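Local coordinates for protein tRNA uridine(34) acetyltransferase (PDB 6IA8) that modifies the wobble uridine 34 of tRNAs to carboxymethyluridine, using acetyl-CoA, S-adenosyl-L-methionine and an iron-sulfur cluster, at residues I220-L225 / H232-T237. Numbering follows the deposited sequence.
Sequences IYNEIL and HSVEDT. With SO4 (sulfate ion), chain C.
The imidazole ring of His-232 is met obliquely by Leu-225, whose CD2 lies 3.8 Å from His-232 NE2, while a sulfate ion, probably from the crystallisation liquor, sits at the ring edge in plane. There His-232 ND1 gives sulfate O1 a nearly straight hydrogen bond of 2.8 Å; Arg-230 and Gly-231 also bind this anion in the crystal. NE2 is hydrogen-bonded to Val-217 O, tying the ring to strand 212-218; with both nitrogens engaged, it is probably doubly protonated. Leucine suits its place by having two methyls, CD2 for the ring and CD1 for His-232 O. Within 220-225, Ile-220 CG1 lies over the centre of one Tyr-221 ring face.

Asn-222 OD1 accepts from Val-234 N at 2.9 Å, in the carbonyl plane and on a lone pair; Asn-222 ND2 donates, almost within the amide plane, to the syn lone pair of Glu-235 OE1 at 3.0 Å. The bend of Glu-235 at chi2 (77°) folds the carboxylate back to the amide. Asparagine suits this place because one short side chain offers both acceptor and donor.

Branched Val-234 sets CG2 3.9 Å from Ile-220 CB and CG1 against the Asn-222 amide. Ser-233, its short hydroxyl suited to an N-cap, forms a capping box with Asp-236: Ser-233 OG accepts from Asp-236 N, and Asp-236 OD2 from Ser-233 N.

The contact joins short helix 222-227 and the loop before it to the N-terminal end of helix 234-245. Both helices lie in the crossover between adjacent parallel strands 212-218 and 250-255, as in the partial TIM barrel of radical SAM enzymes, while Ile-220 also packs on helix 264-276.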
ATOM      1  N   ILE A 220       1.211  -6.890  16.939  1.00 28.85           N
ATOM      2  CA  ILE A 220       1.293  -8.332  16.754  1.00 31.08           C
ATOM      3  C   ILE A 220       1.281  -9.104  18.073  1.00 33.72           C
ATOM      4  O   ILE A 220       1.476 -10.337  18.066  1.00 37.22           O
ATOM      5  CB  ILE A 220       2.536  -8.712  15.930  1.00 33.14           C
ATOM      6  CG1 ILE A 220       3.822  -8.371  16.682  1.00 39.46           C
ATOM      7  CG2 ILE A 220       2.497  -8.066  14.570  1.00 38.90           C
ATOM      8  CD1 ILE A 220       5.079  -9.022  16.035  1.00 47.21           C
ATOM      9  N   TYR A 221       1.018  -8.437  19.201  1.00 38.63           N
ATOM     10  CA  TYR A 221       1.017  -9.106  20.499  1.00 41.10           C
ATOM     11  C   TYR A 221      -0.409  -9.210  21.030  1.00 38.65           C
ATOM     12  O   TYR A 221      -1.062  -8.187  21.256  1.00 36.61           O
ATOM     13  CB  TYR A 221       1.894  -8.365  21.506  1.00 47.15           C
ATOM     14  CG  TYR A 221       3.332  -8.217  21.073  1.00 41.54           C
ATOM     15  CD1 TYR A 221       4.126  -9.330  20.884  1.00 45.76           C
ATOM     16  CD2 TYR A 221       3.895  -6.948  20.844  1.00 50.03           C
ATOM     17  CE1 TYR A 221       5.455  -9.193  20.470  1.00 52.49           C
ATOM     18  CE2 TYR A 221       5.202  -6.807  20.450  1.00 78.41           C
ATOM     19  CZ  TYR A 221       5.979  -7.927  20.269  1.00 56.07           C
ATOM     20  OH  TYR A 221       7.288  -7.785  19.883  1.00 59.49           O
ATOM     21  N   ASN A 222      -0.888 -10.440  21.246  1.00 35.43           N
ATOM     22  CA  ASN A 222      -2.263 -10.626  21.708  1.00 36.56           C
ATOM     23  C   ASN A 222      -2.511  -9.975  23.062  1.00 38.96           C
ATOM     24  O   ASN A 222      -3.640  -9.535  23.333  1.00 39.86           O
ATOM     25  CB  ASN A 222      -2.612 -12.114  21.746  1.00 39.81           C
ATOM     26  CG  ASN A 222      -2.914 -12.661  20.357  1.00 45.53           C
ATOM     27  OD1 ASN A 222      -3.247 -11.921  19.431  1.00 44.25           O
ATOM     28  ND2 ASN A 222      -2.778 -13.947  20.204  1.00 42.15           N
ATOM     29  N   GLU A 223      -1.484  -9.894  23.917  1.00 43.93           N
ATOM     30  CA  GLU A 223      -1.652  -9.213  25.197  1.00 43.99           C
ATOM     31  C   GLU A 223      -2.085  -7.775  24.983  1.00 39.24           C
ATOM     32  O   GLU A 223      -2.998  -7.287  25.661  1.00 40.23           O
ATOM     33  CB  GLU A 223      -0.360  -9.244  26.015  1.00 51.33           C
ATOM     34  CG  GLU A 223      -0.480  -8.518  27.353  1.00 59.51           C
ATOM     35  CD  GLU A 223       0.725  -7.622  27.680  1.00 77.43           C
ATOM     36  OE1 GLU A 223       0.622  -6.801  28.615  1.00 60.88           O
ATOM     37  OE2 GLU A 223       1.781  -7.728  27.016  1.00 54.82           O
ATOM     38  N   ILE A 224      -1.402  -7.073  24.072  1.00 37.66           N
ATOM     39  CA  ILE A 224      -1.701  -5.676  23.783  1.00 40.71           C
ATOM     40  C   ILE A 224      -3.071  -5.551  23.128  1.00 46.14           C
ATOM     41  O   ILE A 224      -3.850  -4.655  23.463  1.00 41.47           O
ATOM     42  CB  ILE A 224      -0.600  -5.083  22.886  1.00 43.94           C
ATOM     43  CG1 ILE A 224       0.794  -5.316  23.478  1.00 49.09           C
ATOM     44  CG2 ILE A 224      -0.838  -3.599  22.631  1.00 50.64           C
ATOM     45  CD1 ILE A 224       0.984  -4.816  24.851  1.00 57.72           C
ATOM     46  N   LEU A 225      -3.370  -6.424  22.157  1.00 41.71           N
ATOM     47  CA  LEU A 225      -4.660  -6.372  21.475  1.00 35.98           C
ATOM     48  C   LEU A 225      -5.807  -6.572  22.455  1.00 41.29           C
ATOM     49  O   LEU A 225      -6.795  -5.833  22.421  1.00 42.58           O
ATOM     50  CB  LEU A 225      -4.709  -7.421  20.373  1.00 37.47           C
ATOM     51  CG  LEU A 225      -3.644  -7.268  19.284  1.00 39.71           C
ATOM     52  CD1 LEU A 225      -3.620  -8.457  18.335  1.00 36.78           C
ATOM     53  CD2 LEU A 225      -3.867  -5.946  18.493  1.00 41.14           C
ATOM     54  N   HIS A 232      -9.504  -8.226  17.097  1.00 43.17           N
ATOM     55  CA  HIS A 232      -8.806  -9.213  16.287  1.00 52.33           C
ATOM     56  C   HIS A 232      -7.572  -9.709  17.026  1.00 49.29           C
ATOM     57  O   HIS A 232      -7.141  -9.136  18.021  1.00 43.61           O
ATOM     58  CB  HIS A 232      -8.406  -8.641  14.925  1.00 38.56           C
ATOM     59  CG  HIS A 232      -7.284  -7.655  14.993  1.00 38.57           C
ATOM     60  ND1 HIS A 232      -7.493  -6.304  15.177  1.00 39.16           N
ATOM     61  CD2 HIS A 232      -5.942  -7.820  14.909  1.00 39.29           C
ATOM     62  CE1 HIS A 232      -6.330  -5.681  15.205  1.00 41.54           C
ATOM     63  NE2 HIS A 232      -5.373  -6.574  15.028  1.00 39.79           N
ATOM     64  N   SER A 233      -7.002 -10.785  16.512  1.00 40.15           N
ATOM     65  CA  SER A 233      -5.828 -11.433  17.076  1.00 42.70           C
ATOM     66  C   SER A 233      -4.677 -11.363  16.075  1.00 34.94           C
ATOM     67  O   SER A 233      -4.851 -11.010  14.902  1.00 36.47           O
ATOM     68  CB  SER A 233      -6.134 -12.897  17.406  1.00 50.01           C
ATOM     69  OG  SER A 233      -6.355 -13.594  16.179  1.00 42.49           O
ATOM     70  N   VAL A 234      -3.478 -11.716  16.539  1.00 36.37           N
ATOM     71  CA  VAL A 234      -2.367 -11.809  15.603  1.00 33.86           C
ATOM     72  C   VAL A 234      -2.594 -12.974  14.649  1.00 28.41           C
ATOM     73  O   VAL A 234      -2.227 -12.905  13.469  1.00 35.62           O
ATOM     74  CB  VAL A 234      -1.023 -11.937  16.342  1.00 41.48           C
ATOM     75  CG1 VAL A 234      -0.883 -13.300  16.996  1.00 42.31           C
ATOM     76  CG2 VAL A 234       0.104 -11.701  15.338  1.00 40.30           C
ATOM     77  N   GLU A 235      -3.218 -14.055  15.138  1.00 34.49           N
ATOM     78  CA  GLU A 235      -3.591 -15.161  14.262  1.00 39.93           C
ATOM     79  C   GLU A 235      -4.451 -14.684  13.093  1.00 37.11           C
ATOM     80  O   GLU A 235      -4.270 -15.150  11.959  1.00 37.27           O
ATOM     81  CB  GLU A 235      -4.312 -16.259  15.051  1.00 48.53           C
ATOM     82  CG  GLU A 235      -3.404 -17.058  15.983  1.00 79.34           C
ATOM     83  CD  GLU A 235      -3.042 -16.327  17.278  1.00 67.84           C
ATOM     84  OE1 GLU A 235      -3.690 -15.318  17.642  1.00 46.23           O
ATOM     85  OE2 GLU A 235      -2.092 -16.772  17.950  1.00 64.25           O
ATOM     86  N   ASP A 236      -5.407 -13.783  13.349  1.00 37.56           N
ATOM     87  CA  ASP A 236      -6.197 -13.207  12.265  1.00 41.70           C
ATOM     88  C   ASP A 236      -5.307 -12.476  11.264  1.00 35.17           C
ATOM     89  O   ASP A 236      -5.517 -12.561  10.048  1.00 33.99           O
ATOM     90  CB  ASP A 236      -7.223 -12.225  12.823  1.00 37.38           C
ATOM     91  CG  ASP A 236      -8.250 -12.886  13.726  1.00 45.40           C
ATOM     92  OD1 ASP A 236      -8.635 -14.050  13.476  1.00 45.43           O
ATOM     93  OD2 ASP A 236      -8.654 -12.226  14.701  1.00 47.30           O
ATOM     94  N   THR A 237      -4.354 -11.686  11.760  1.00 34.45           N
ATOM     95  CA  THR A 237      -3.449 -10.965  10.861  1.00 33.38           C
ATOM     96  C   THR A 237      -2.626 -11.938  10.011  1.00 28.93           C
ATOM     97  O   THR A 237      -2.416 -11.727   8.801  1.00 30.94           O
ATOM     98  CB  THR A 237      -2.528 -10.066  11.697  1.00 32.42           C
ATOM     99  OG1 THR A 237      -3.285  -9.014  12.321  1.00 33.76           O
ATOM    100  CG2 THR A 237      -1.401  -9.446  10.833  1.00 32.04           C
TER
HETATM  101  S   SO4 C 602      -9.748  -3.589  15.741  1.00 71.00           S
HETATM  102  O1  SO4 C 602      -9.935  -5.010  15.443  1.00 60.94           O
HETATM  103  O2  SO4 C 602      -8.326  -3.264  15.835  1.00 85.35           O
HETATM  104  O3  SO4 C 602     -10.361  -2.786  14.689  1.00 82.12           O
HETATM  105  O4  SO4 C 602     -10.395  -3.289  17.015  1.00102.98           O